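Local coordinates for protein putative transcriptional regulator (PDB 2ZB9) that probably binds DNA at regulatory sites to control transcription, as a dimeric member of the TetR family of helix-turn-helix regulators, at residues E47-A50 with R51-V55; A101-H104 with V105-T109; E117-G120 with A121-D125; V185-A188 with F189-L193. All blocks are in the same frame, centred on the assembly; numbering follows the deposited sequence.

Interaction 1 (E47-A50 with R51-V55); sequences ERVA and RVSGV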
ATOM      1  N   GLU A  47      29.232   3.450  10.303  1.00 37.88           N
ATOM      2  CA  GLU A  47      30.658   3.122  10.283  1.00 39.36           C
ATOM      3  C   GLU A  47      31.108   2.727   8.882  1.00 38.59           C
ATOM      4  O   GLU A  47      32.217   3.049   8.454  1.00 38.89           O
ATOM      5  CB  GLU A  47      30.948   1.963  11.246  1.00 43.30           C
ATOM      6  CG  GLU A  47      31.731   2.345  12.497  1.00 50.73           C
ATOM      7  CD  GLU A  47      30.933   2.168  13.781  1.00 55.83           C
ATOM      8  OE1 GLU A  47      31.531   2.272  14.878  1.00 58.87           O
ATOM      9  OE2 GLU A  47      29.707   1.930  13.698  1.00 57.13           O
ATOM     10  N   ARG A  48      30.236   2.023   8.173  1.00 36.53           N
ATOM     11  CA  ARG A  48      30.521   1.568   6.820  1.00 36.43           C
ATOM     12  C   ARG A  48      30.513   2.756   5.851  1.00 34.36           C
ATOM     13  O   ARG A  48      31.391   2.887   4.994  1.00 32.92           O
ATOM     14  CB  ARG A  48      29.467   0.532   6.415  1.00 38.82           C
ATOM     15  CG  ARG A  48      29.657  -0.104   5.055  1.00 42.63           C
ATOM     16  CD  ARG A  48      30.676  -1.228   5.065  1.00 40.87           C
ATOM     17  NE  ARG A  48      30.792  -1.816   3.735  1.00 39.01           N
ATOM     18  CZ  ARG A  48      29.990  -2.759   3.251  1.00 40.13           C
ATOM     19  NH1 ARG A  48      29.001  -3.247   3.988  1.00 37.06           N
ATOM     20  NH2 ARG A  48      30.168  -3.200   2.010  1.00 39.75           N
ATOM     21  N   VAL A  49      29.516   3.624   5.988  1.00 32.79           N
ATOM     22  CA  VAL A  49      29.411   4.802   5.133  1.00 31.09           C
ATOM     23  C   VAL A  49      30.587   5.750   5.377  1.00 32.93           C
ATOM     24  O   VAL A  49      31.156   6.311   4.436  1.00 34.19           O
ATOM     25  CB  VAL A  49      28.092   5.569   5.400  1.00 29.57           C
ATOM     26  CG1 VAL A  49      28.099   6.907   4.656  1.00 25.18           C
ATOM     27  CG2 VAL A  49      26.900   4.718   4.964  1.00 26.80           C
ATOM     28  N   ALA A  50      30.947   5.931   6.642  1.00 32.90           N
ATOM     29  CA  ALA A  50      32.052   6.814   6.983  1.00 33.03           C
ATOM     30  C   ALA A  50      33.358   6.305   6.377  1.00 33.85           C
ATOM     31  O   ALA A  50      34.150   7.088   5.860  1.00 34.14           O
ATOM     32  CB  ALA A  50      32.185   6.926   8.492  1.00 32.32           C
ATOM     33  N   ARG A  51      33.576   4.994   6.431  1.00 34.63           N
ATOM     34  CA  ARG A  51      34.798   4.407   5.889  1.00 37.52           C
ATOM     35  C   ARG A  51      34.860   4.539   4.375  1.00 38.66           C
ATOM     36  O   ARG A  51      35.884   4.917   3.816  1.00 38.66           O
ATOM     37  CB  ARG A  51      34.898   2.923   6.269  1.00 39.39           C
ATOM     38  CG  ARG A  51      36.183   2.248   5.784  1.00 43.99           C
ATOM     39  CD  ARG A  51      36.330   0.824   6.313  1.00 45.29           C
ATOM     40  NE  ARG A  51      35.291  -0.069   5.805  1.00 48.32           N
ATOM     41  CZ  ARG A  51      35.210  -0.484   4.544  1.00 49.89           C
ATOM     42  NH1 ARG A  51      36.109  -0.093   3.648  1.00 49.63           N
ATOM     43  NH2 ARG A  51      34.220  -1.288   4.176  1.00 50.24           N
ATOM     44  N   VAL A  52      33.746   4.232   3.725  1.00 39.30           N
ATOM     45  CA  VAL A  52      33.646   4.282   2.274  1.00 39.48           C
ATOM     46  C   VAL A  52      33.721   5.689   1.684  1.00 38.94           C
ATOM     47  O   VAL A  52      34.285   5.886   0.605  1.00 38.36           O
ATOM     48  CB  VAL A  52      32.325   3.629   1.807  1.00 41.35           C
ATOM     49  CG1 VAL A  52      32.192   3.736   0.308  1.00 40.99           C
ATOM     50  CG2 VAL A  52      32.292   2.166   2.239  1.00 43.81           C
ATOM     51  N   SER A  53      33.155   6.665   2.383  1.00 36.96           N
ATOM     52  CA  SER A  53      33.152   8.038   1.884  1.00 36.00           C
ATOM     53  C   SER A  53      34.348   8.873   2.337  1.00 35.86           C
ATOM     54  O   SER A  53      34.733   9.825   1.662  1.00 36.29           O
ATOM     55  CB  SER A  53      31.863   8.743   2.310  1.00 32.83           C
ATOM     56  OG  SER A  53      31.833   8.930   3.716  1.00 31.11           O
ATOM     57  N   GLY A  54      34.925   8.523   3.481  1.00 36.23           N
ATOM     58  CA  GLY A  54      36.055   9.278   3.997  1.00 36.96           C
ATOM     59  C   GLY A  54      35.591  10.420   4.885  1.00 36.73           C
ATOM     60  O   GLY A  54      36.389  11.238   5.332  1.00 37.65           O
ATOM     61  N   VAL A  55      34.287  10.480   5.136  1.00 36.83           N
ATOM     62  CA  VAL A  55      33.711  11.521   5.983  1.00 35.93           C
ATOM     63  C   VAL A  55      33.454  10.920   7.366  1.00 37.60           C
ATOM     64  O   VAL A  55      32.943   9.805   7.480  1.00 37.79           O
ATOM     65  CB  VAL A  55      32.390  12.047   5.371  1.00 38.13           C
ATOM     66  CG1 VAL A  55      31.763  13.112   6.280  1.00 35.99           C
ATOM     67  CG2 VAL A  55      32.665  12.617   3.971  1.00 33.35           C
TER
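Ser53 turns its OG between its own N and carbonyl carbon (chi1 68°), which swings the hydroxyl back along the helix to the carbonyl of Val49. OG donates to Val49 O at 2.8 Å, and Ser53 N donates to the same oxygen at 2.9 Å. The two donors arrive from opposite faces of the carbonyl plane, so they share the acceptor without competing for one place. OG also accepts: Val55 N reaches Ser53 OG over 3.2 Å and closes an ST turn just where the helix stops. Gly54 leaves the helix with positive phi, while its N still bonds to Ala50 O at 2.9 Å. Past Gly54 the chain brings Val55 O to 3.1 Å from Ala50 CB.

At the other end of the segment, Arg48 and Arg51 run past each other with guanidinium planes nearly parallel, Arg48 NE lying 3.5 Å from Arg51 NH2. Neither bonds to the other. Arg48 forms a salt bridge with Glu39 on helix 20-39, which probably offsets part of the like-charge cost, and Glu47 forms another with Lys57 of the following helix. One hydroxyl, that of Ser53, thus serves the last helical turn as donor and the loop as acceptor, tying helix 46-53 to the turn of the predicted helix-turn-helix motif.

Interaction 2 (A101-H104 with V105-T109); sequences AFTH and VMTRT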
ATOM      1  N   ALA A 101       9.123   2.554 -15.373  1.00 30.18           N
ATOM      2  CA  ALA A 101      10.439   2.672 -14.755  1.00 29.59           C
ATOM      3  C   ALA A 101      10.268   2.332 -13.264  1.00 29.37           C
ATOM      4  O   ALA A 101      11.113   1.669 -12.657  1.00 30.69           O
ATOM      5  CB  ALA A 101      10.979   4.093 -14.933  1.00 25.30           C
ATOM      6  N   PHE A 102       9.148   2.767 -12.690  1.00 27.74           N
ATOM      7  CA  PHE A 102       8.843   2.506 -11.286  1.00 27.18           C
ATOM      8  C   PHE A 102       8.706   1.007 -11.058  1.00 27.62           C
ATOM      9  O   PHE A 102       9.262   0.455 -10.111  1.00 26.88           O
ATOM     10  CB  PHE A 102       7.538   3.204 -10.899  1.00 27.23           C
ATOM     11  CG  PHE A 102       7.102   2.943  -9.489  1.00 25.37           C
ATOM     12  CD1 PHE A 102       7.826   3.452  -8.419  1.00 28.17           C
ATOM     13  CD2 PHE A 102       5.949   2.206  -9.227  1.00 26.04           C
ATOM     14  CE1 PHE A 102       7.405   3.234  -7.098  1.00 27.81           C
ATOM     15  CE2 PHE A 102       5.519   1.982  -7.915  1.00 25.49           C
ATOM     16  CZ  PHE A 102       6.250   2.499  -6.851  1.00 25.71           C
ATOM     17  N   THR A 103       7.948   0.356 -11.932  1.00 28.44           N
ATOM     18  CA  THR A 103       7.733  -1.080 -11.846  1.00 32.31           C
ATOM     19  C   THR A 103       9.045  -1.841 -11.984  1.00 30.38           C
ATOM     20  O   THR A 103       9.280  -2.818 -11.277  1.00 32.21           O
ATOM     21  CB  THR A 103       6.734  -1.546 -12.931  1.00 34.15           C
ATOM     22  OG1 THR A 103       5.429  -1.056 -12.598  1.00 39.25           O
ATOM     23  CG2 THR A 103       6.688  -3.068 -13.016  1.00 38.24           C
ATOM     24  N   HIS A 104       9.901  -1.393 -12.893  1.00 30.72           N
ATOM     25  CA  HIS A 104      11.188  -2.042 -13.085  1.00 32.08           C
ATOM     26  C   HIS A 104      11.977  -1.964 -11.778  1.00 32.25           C
ATOM     27  O   HIS A 104      12.510  -2.966 -11.300  1.00 32.76           O
ATOM     28  CB  HIS A 104      11.978  -1.353 -14.198  1.00 32.82           C
ATOM     29  CG  HIS A 104      13.363  -1.896 -14.372  1.00 36.04           C
ATOM     30  ND1 HIS A 104      13.626  -3.059 -15.064  1.00 38.20           N
ATOM     31  CD2 HIS A 104      14.556  -1.455 -13.908  1.00 36.37           C
ATOM     32  CE1 HIS A 104      14.923  -3.312 -15.018  1.00 39.01           C
ATOM     33  NE2 HIS A 104      15.510  -2.355 -14.322  1.00 37.82           N
ATOM     34  N   VAL A 105      12.047  -0.768 -11.203  1.00 31.87           N
ATOM     35  CA  VAL A 105      12.760  -0.577  -9.946  1.00 30.85           C
ATOM     36  C   VAL A 105      12.212  -1.469  -8.839  1.00 31.02           C
ATOM     37  O   VAL A 105      12.968  -2.139  -8.134  1.00 32.06           O
ATOM     38  CB  VAL A 105      12.673   0.893  -9.460  1.00 30.72           C
ATOM     39  CG1 VAL A 105      13.149   0.995  -8.006  1.00 29.92           C
ATOM     40  CG2 VAL A 105      13.530   1.788 -10.347  1.00 28.83           C
ATOM     41  N   MET A 106      10.891  -1.488  -8.697  1.00 31.06           N
ATOM     42  CA  MET A 106      10.247  -2.265  -7.640  1.00 30.49           C
ATOM     43  C   MET A 106      10.233  -3.789  -7.781  1.00 31.19           C
ATOM     44  O   MET A 106      10.137  -4.497  -6.775  1.00 29.82           O
ATOM     45  CB  MET A 106       8.814  -1.762  -7.445  1.00 31.07           C
ATOM     46  CG  MET A 106       8.720  -0.274  -7.093  1.00 30.01           C
ATOM     47  SD  MET A 106       9.645   0.151  -5.590  1.00 31.72           S
ATOM     48  CE  MET A 106       8.550  -0.472  -4.350  1.00 27.12           C
ATOM     49  N   THR A 107      10.343  -4.302  -9.007  1.00 32.35           N
ATOM     50  CA  THR A 107      10.297  -5.752  -9.219  1.00 32.31           C
ATOM     51  C   THR A 107      11.578  -6.404  -9.740  1.00 34.07           C
ATOM     52  O   THR A 107      11.799  -7.596  -9.520  1.00 34.48           O
ATOM     53  CB  THR A 107       9.174  -6.139 -10.216  1.00 31.27           C
ATOM     54  OG1 THR A 107       9.438  -5.528 -11.484  1.00 29.51           O
ATOM     55  CG2 THR A 107       7.814  -5.683  -9.718  1.00 29.90           C
ATOM     56  N   ARG A 108      12.410  -5.638 -10.438  1.00 34.96           N
ATOM     57  CA  ARG A 108      13.646  -6.172 -11.019  1.00 36.66           C
ATOM     58  C   ARG A 108      14.902  -5.586 -10.389  1.00 35.55           C
ATOM     59  O   ARG A 108      15.992  -5.707 -10.936  1.00 32.85           O
ATOM     60  CB  ARG A 108      13.663  -5.889 -12.525  1.00 40.76           C
ATOM     61  CG  ARG A 108      12.398  -6.336 -13.236  1.00 47.06           C
ATOM     62  CD  ARG A 108      12.288  -7.849 -13.250  1.00 54.08           C
ATOM     63  NE  ARG A 108      10.905  -8.300 -13.381  1.00 61.83           N
ATOM     64  CZ  ARG A 108      10.551  -9.546 -13.683  1.00 64.10           C
ATOM     65  NH1 ARG A 108      11.482 -10.468 -13.893  1.00 64.46           N
ATOM     66  NH2 ARG A 108       9.266  -9.873 -13.762  1.00 64.44           N
ATOM     67  N   THR A 109      14.737  -4.971  -9.224  1.00 35.47           N
ATOM     68  CA  THR A 109      15.829  -4.322  -8.513  1.00 35.11           C
ATOM     69  C   THR A 109      15.712  -4.579  -7.008  1.00 35.32           C
ATOM     70  O   THR A 109      14.628  -4.866  -6.501  1.00 33.50           O
ATOM     71  CB  THR A 109      15.774  -2.796  -8.804  1.00 37.55           C
ATOM     72  OG1 THR A 109      16.402  -2.530 -10.066  1.00 39.20           O
ATOM     73  CG2 THR A 109      16.422  -1.991  -7.711  1.00 38.30           C
TER
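Phe102 presents a ring face to the side chain of Met106 one helical turn on. The CG methylene sits over that face, offset somewhat toward the rim, 3.8 Å from Met106 CG to the Phe102 ring centroid and 15° off the normal, a CH-pi contact. Beyond CG the thioether bends away: SD stands obliquely to the ring in a Met-aromatic contact, 4.1 Å from SD to Phe102 CE1. Met106 chi1 of -58° sets CG beside its own N, and the same placement brings CG to 3.2 Å from Phe102 O.

A second, looser CH-pi contact lies on the exposed side, where Arg108 CB covers one face of the imidazole of His104 at 4.1 Å from the centroid. Thr107 folds its hydroxyl onto the helix, and OG1 donates to Thr103 O at 2.7 Å. Thr107 N reaches that oxygen from the opposite face of the carbonyl plane, so the acceptor is gripped twice.

Helix 91-108 packs against two others here. Phe102 meets Trp171 and Tyr175 of helix 163-179 edge-to-face, Met106 packs on Tyr175 and Leu178, and Val105 touches Tyr75, Thr82 and Leu83 of helix 67-83. Thr103 and Thr107 lie against Val185, in the loop leading to helix 187-199.

Interaction 3 (E117-G120 with A121-D125); sequences ELIG and AAQTD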
ATOM      1  N   GLU A 117      10.143  -3.376   2.773  1.00 31.37           N
ATOM      2  CA  GLU A 117      10.508  -3.784   4.122  1.00 31.13           C
ATOM      3  C   GLU A 117      10.565  -2.586   5.053  1.00 29.77           C
ATOM      4  O   GLU A 117      10.336  -2.722   6.252  1.00 28.79           O
ATOM      5  CB  GLU A 117      11.840  -4.544   4.122  1.00 34.65           C
ATOM      6  CG  GLU A 117      11.720  -5.924   3.474  1.00 40.33           C
ATOM      7  CD  GLU A 117      12.929  -6.816   3.724  1.00 45.85           C
ATOM      8  OE1 GLU A 117      12.938  -7.963   3.219  1.00 46.21           O
ATOM      9  OE2 GLU A 117      13.864  -6.372   4.425  1.00 47.91           O
ATOM     10  N   LEU A 118      10.865  -1.409   4.509  1.00 28.66           N
ATOM     11  CA  LEU A 118      10.897  -0.200   5.331  1.00 28.89           C
ATOM     12  C   LEU A 118       9.449   0.206   5.633  1.00 29.09           C
ATOM     13  O   LEU A 118       9.133   0.668   6.732  1.00 28.64           O
ATOM     14  CB  LEU A 118      11.620   0.930   4.594  1.00 28.06           C
ATOM     15  CG  LEU A 118      13.148   0.831   4.580  1.00 30.96           C
ATOM     16  CD1 LEU A 118      13.738   1.879   3.639  1.00 28.27           C
ATOM     17  CD2 LEU A 118      13.668   1.031   6.000  1.00 28.69           C
ATOM     18  N   ILE A 119       8.571   0.035   4.648  1.00 28.74           N
ATOM     19  CA  ILE A 119       7.161   0.351   4.833  1.00 29.50           C
ATOM     20  C   ILE A 119       6.636  -0.580   5.924  1.00 30.16           C
ATOM     21  O   ILE A 119       5.885  -0.169   6.812  1.00 30.49           O
ATOM     22  CB  ILE A 119       6.363   0.108   3.533  1.00 30.86           C
ATOM     23  CG1 ILE A 119       6.763   1.150   2.480  1.00 31.68           C
ATOM     24  CG2 ILE A 119       4.856   0.180   3.809  1.00 30.90           C
ATOM     25  CD1 ILE A 119       6.231   0.857   1.094  1.00 29.35           C
ATOM     26  N   GLY A 120       7.053  -1.840   5.857  1.00 29.87           N
ATOM     27  CA  GLY A 120       6.618  -2.810   6.842  1.00 30.54           C
ATOM     28  C   GLY A 120       7.062  -2.449   8.244  1.00 30.84           C
ATOM     29  O   GLY A 120       6.262  -2.455   9.176  1.00 31.00           O
ATOM     30  N   ALA A 121       8.344  -2.134   8.398  1.00 29.99           N
ATOM     31  CA  ALA A 121       8.882  -1.768   9.709  1.00 30.89           C
ATOM     32  C   ALA A 121       8.210  -0.505  10.256  1.00 29.64           C
ATOM     33  O   ALA A 121       7.964  -0.387  11.458  1.00 31.66           O
ATOM     34  CB  ALA A 121      10.408  -1.563   9.609  1.00 27.65           C
ATOM     35  N   ALA A 122       7.910   0.433   9.367  1.00 29.49           N
ATOM     36  CA  ALA A 122       7.274   1.687   9.754  1.00 30.80           C
ATOM     37  C   ALA A 122       5.939   1.481  10.454  1.00 32.90           C
ATOM     38  O   ALA A 122       5.518   2.321  11.250  1.00 33.39           O
ATOM     39  CB  ALA A 122       7.066   2.564   8.526  1.00 30.93           C
ATOM     40  N   GLN A 123       5.273   0.367  10.160  1.00 32.82           N
ATOM     41  CA  GLN A 123       3.972   0.095  10.758  1.00 35.07           C
ATOM     42  C   GLN A 123       3.991  -0.003  12.278  1.00 36.64           C
ATOM     43  O   GLN A 123       2.957   0.172  12.913  1.00 39.16           O
ATOM     44  CB  GLN A 123       3.360  -1.176  10.157  1.00 33.77           C
ATOM     45  CG  GLN A 123       3.125  -1.080   8.653  1.00 32.10           C
ATOM     46  CD  GLN A 123       2.483   0.242   8.249  1.00 33.07           C
ATOM     47  OE1 GLN A 123       1.397   0.592   8.722  1.00 31.55           O
ATOM     48  NE2 GLN A 123       3.157   0.983   7.370  1.00 28.82           N
ATOM     49  N   THR A 124       5.156  -0.271  12.861  1.00 37.12           N
ATOM     50  CA  THR A 124       5.263  -0.373  14.317  1.00 38.68           C
ATOM     51  C   THR A 124       6.434   0.435  14.877  1.00 39.38           C
ATOM     52  O   THR A 124       6.940   0.144  15.958  1.00 41.24           O
ATOM     53  CB  THR A 124       5.431  -1.836  14.781  1.00 38.55           C
ATOM     54  OG1 THR A 124       6.559  -2.423  14.119  1.00 39.46           O
ATOM     55  CG2 THR A 124       4.173  -2.648  14.476  1.00 38.60           C
ATOM     56  N   ASP A 125       6.858   1.450  14.136  1.00 40.79           N
ATOM     57  CA  ASP A 125       7.965   2.309  14.551  1.00 40.19           C
ATOM     58  C   ASP A 125       7.587   3.715  14.111  1.00 38.37           C
ATOM     59  O   ASP A 125       7.825   4.103  12.969  1.00 38.67           O
ATOM     60  CB  ASP A 125       9.260   1.872  13.863  1.00 40.30           C
ATOM     61  CG  ASP A 125      10.475   2.624  14.373  1.00 44.38           C
ATOM     62  OD1 ASP A 125      10.331   3.798  14.781  1.00 45.30           O
ATOM     63  OD2 ASP A 125      11.582   2.043  14.354  1.00 46.17           O
TER
HETATM   64  O   HOH W   1       6.183  -3.747  11.756  1.00 31.18           O
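Gln123 curls back along the helix and donates its side-chain NE2 to Ile119 O, 3.0 Å away. The bond is fairly straight, 164° at the hydrogen, and the oxygen lies within 7° of the amide plane, so one N-H is aimed well at it. The chain gets there by staying beside its own N (chi1 -61°) and bending again at chi2, which lays the amide alongside Ile119 with NE2 4.0 Å from CG2. Ile119 O would ordinarily take the backbone N of residue 123, but Gln123 N makes only a weak bond to it and turns to Gly120 O at 3.1 Å, from well above that carbonyl's plane. The side chain therefore makes good what the tightening backbone gives up.

Gly120 O has a second donor in a water at 2.9 Å, which also hydrogen-bonds to Thr124 OG1. Ahead of these, regular bonds run from Ala121 N to Glu117 O and from Ala122 N to Leu118 O. Thr124 N takes Ala121 O at 3.1 Å. A type I turn from Ala122 to Asp125, with a weak bond from Asp125 N to Ala122 O, leads into the next helix, where Asp125 OD1 caps Leu128 N. NE2 donates as well to Leu179 O of the second subunit. A single amide nitrogen thus serves two carbonyls, linking the final turns of helix 110-122 with the dimer interface.

Interaction 4 (V185-A188 with F189-L193); sequences VDDA and FVTAL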
ATOM      1  N   VAL A 185       2.464  -8.146 -10.587  1.00 42.83           N
ATOM      2  CA  VAL A 185       2.729  -6.769 -10.969  1.00 43.41           C
ATOM      3  C   VAL A 185       3.521  -6.787 -12.274  1.00 44.50           C
ATOM      4  O   VAL A 185       4.748  -6.891 -12.267  1.00 45.25           O
ATOM      5  CB  VAL A 185       3.564  -6.033  -9.903  1.00 41.89           C
ATOM      6  CG1 VAL A 185       3.895  -4.628 -10.385  1.00 42.39           C
ATOM      7  CG2 VAL A 185       2.801  -5.978  -8.596  1.00 41.35           C
ATOM      8  N   ASP A 186       2.820  -6.695 -13.398  1.00 44.56           N
ATOM      9  CA  ASP A 186       3.482  -6.704 -14.695  1.00 45.39           C
ATOM     10  C   ASP A 186       3.079  -5.502 -15.544  1.00 45.15           C
ATOM     11  O   ASP A 186       2.369  -4.609 -15.076  1.00 45.92           O
ATOM     12  CB  ASP A 186       3.161  -8.000 -15.442  1.00 45.11           C
ATOM     13  CG  ASP A 186       1.684  -8.336 -15.415  1.00 46.13           C
ATOM     14  OD1 ASP A 186       0.854  -7.439 -15.678  1.00 45.27           O
ATOM     15  OD2 ASP A 186       1.350  -9.505 -15.137  1.00 47.69           O
ATOM     16  N   ASP A 187       3.530  -5.491 -16.793  1.00 44.56           N
ATOM     17  CA  ASP A 187       3.237  -4.392 -17.702  1.00 43.67           C
ATOM     18  C   ASP A 187       1.751  -4.270 -18.017  1.00 40.77           C
ATOM     19  O   ASP A 187       1.242  -3.167 -18.211  1.00 41.03           O
ATOM     20  CB  ASP A 187       4.028  -4.556 -19.003  1.00 46.57           C
ATOM     21  CG  ASP A 187       3.979  -3.309 -19.871  1.00 50.81           C
ATOM     22  OD1 ASP A 187       4.370  -2.230 -19.370  1.00 51.22           O
ATOM     23  OD2 ASP A 187       3.551  -3.405 -21.045  1.00 51.47           O
ATOM     24  N   ALA A 188       1.060  -5.404 -18.075  1.00 36.88           N
ATOM     25  CA  ALA A 188      -0.369  -5.403 -18.359  1.00 35.51           C
ATOM     26  C   ALA A 188      -1.082  -4.679 -17.218  1.00 34.10           C
ATOM     27  O   ALA A 188      -2.021  -3.905 -17.435  1.00 34.94           O
ATOM     28  CB  ALA A 188      -0.880  -6.835 -18.480  1.00 34.21           C
ATOM     29  N   PHE A 189      -0.622  -4.945 -16.002  1.00 30.34           N
ATOM     30  CA  PHE A 189      -1.182  -4.323 -14.817  1.00 31.78           C
ATOM     31  C   PHE A 189      -0.952  -2.814 -14.906  1.00 30.59           C
ATOM     32  O   PHE A 189      -1.883  -2.018 -14.779  1.00 31.42           O
ATOM     33  CB  PHE A 189      -0.508  -4.904 -13.572  1.00 29.78           C
ATOM     34  CG  PHE A 189      -0.832  -4.176 -12.304  1.00 29.83           C
ATOM     35  CD1 PHE A 189      -2.148  -4.002 -11.899  1.00 28.99           C
ATOM     36  CD2 PHE A 189       0.188  -3.684 -11.496  1.00 30.72           C
ATOM     37  CE1 PHE A 189      -2.446  -3.347 -10.706  1.00 29.54           C
ATOM     38  CE2 PHE A 189      -0.096  -3.028 -10.300  1.00 28.82           C
ATOM     39  CZ  PHE A 189      -1.419  -2.861  -9.905  1.00 29.62           C
ATOM     40  N   VAL A 190       0.298  -2.436 -15.138  1.00 30.97           N
ATOM     41  CA  VAL A 190       0.674  -1.038 -15.260  1.00 32.08           C
ATOM     42  C   VAL A 190      -0.160  -0.313 -16.313  1.00 31.90           C
ATOM     43  O   VAL A 190      -0.745   0.731 -16.037  1.00 30.77           O
ATOM     44  CB  VAL A 190       2.158  -0.912 -15.639  1.00 34.16           C
ATOM     45  CG1 VAL A 190       2.485   0.522 -16.021  1.00 34.43           C
ATOM     46  CG2 VAL A 190       3.022  -1.364 -14.471  1.00 36.36           C
ATOM     47  N   THR A 191      -0.211  -0.873 -17.518  1.00 31.21           N
ATOM     48  CA  THR A 191      -0.962  -0.258 -18.604  1.00 29.91           C
ATOM     49  C   THR A 191      -2.439  -0.105 -18.270  1.00 27.80           C
ATOM     50  O   THR A 191      -3.039   0.920 -18.588  1.00 30.11           O
ATOM     51  CB  THR A 191      -0.817  -1.064 -19.915  1.00 30.14           C
ATOM     52  OG1 THR A 191       0.572  -1.181 -20.243  1.00 34.72           O
ATOM     53  CG2 THR A 191      -1.525  -0.359 -21.056  1.00 28.53           C
ATOM     54  N   ALA A 192      -3.017  -1.111 -17.622  1.00 25.41           N
ATOM     55  CA  ALA A 192      -4.430  -1.066 -17.246  1.00 27.23           C
ATOM     56  C   ALA A 192      -4.718   0.024 -16.209  1.00 26.45           C
ATOM     57  O   ALA A 192      -5.782   0.644 -16.227  1.00 27.12           O
ATOM     58  CB  ALA A 192      -4.879  -2.433 -16.710  1.00 26.50           C
ATOM     59  N   LEU A 193      -3.772   0.253 -15.305  1.00 26.33           N
ATOM     60  CA  LEU A 193      -3.950   1.277 -14.278  1.00 27.61           C
ATOM     61  C   LEU A 193      -4.180   2.637 -14.921  1.00 26.50           C
ATOM     62  O   LEU A 193      -5.059   3.384 -14.506  1.00 26.42           O
ATOM     63  CB  LEU A 193      -2.719   1.366 -13.374  1.00 27.33           C
ATOM     64  CG  LEU A 193      -2.394   0.205 -12.433  1.00 30.40           C
ATOM     65  CD1 LEU A 193      -1.093   0.539 -11.690  1.00 30.15           C
ATOM     66  CD2 LEU A 193      -3.534  -0.013 -11.440  1.00 30.33           C
TER
HETATM   67  O   HOH W   2       0.895  -3.839 -21.611  1.00 59.94           O
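Asp186 caps the start of helix 187-199 with its carboxylate, and Phe189, whose N it receives at 2.9 Å on OD1, is the side chain to follow. Phe189 CB lies 3.3 Å from Asp186 O and 3.6 Å from Asp186 OD1. From CB the ring is carried anti to the backbone N (chi1 170°), back towards the residues before the cap. CD2 meets Val185 CG1 at 4.0 Å, while Leu193 CD1, one turn on, lies over one face towards the rim. The ring stands steeply to the capping carboxylate, their planes 75° apart, and it makes a cation-pi contact with Arg177.

Thr191 reinforces the first turn: its OG1 donates to Asp187 O at 2.9 Å and its N reaches the same oxygen from the other face of the carbonyl plane. A water donates to both Asp187 OD2 and Thr191 OG1, while Arg100 forms a salt bridge with Asp187 and a hydrogen bond with Thr191.

Val185, just before the helix, and Val190, within it, pack on Thr103 of helix 91-108. Helix 163-179 is met by Val185 on Leu178 and Leu193 on Val174. Phe189, Ala192 and Leu193 also touch the second subunit.

Interaction 1 belongs to the predicted DNA-binding motif, while interactions 2, 3 and 4 fall in the C-terminal domain characteristic of tetracycline-repressor-like proteins. Interactions 1 and 4 lie on opposite sides of the chain's centre, their centres 40 Å apart. Interactions 2 and 4 meet directly: Val185 CG1 is 4.1 Å from Thr107 CG2, so the later part of helix 91-108 packs against the residue leading into helix 187-199, and Thr103 touches Val190 of that helix itself. Interaction 3, on the helix that follows interaction 2 in the chain, comes within about 6 Å of it at the nearest atoms without touching. Interactions 3 and 4, centres 26 Å apart, both reach the second subunit, whereas 1 and 2 are not touched by it.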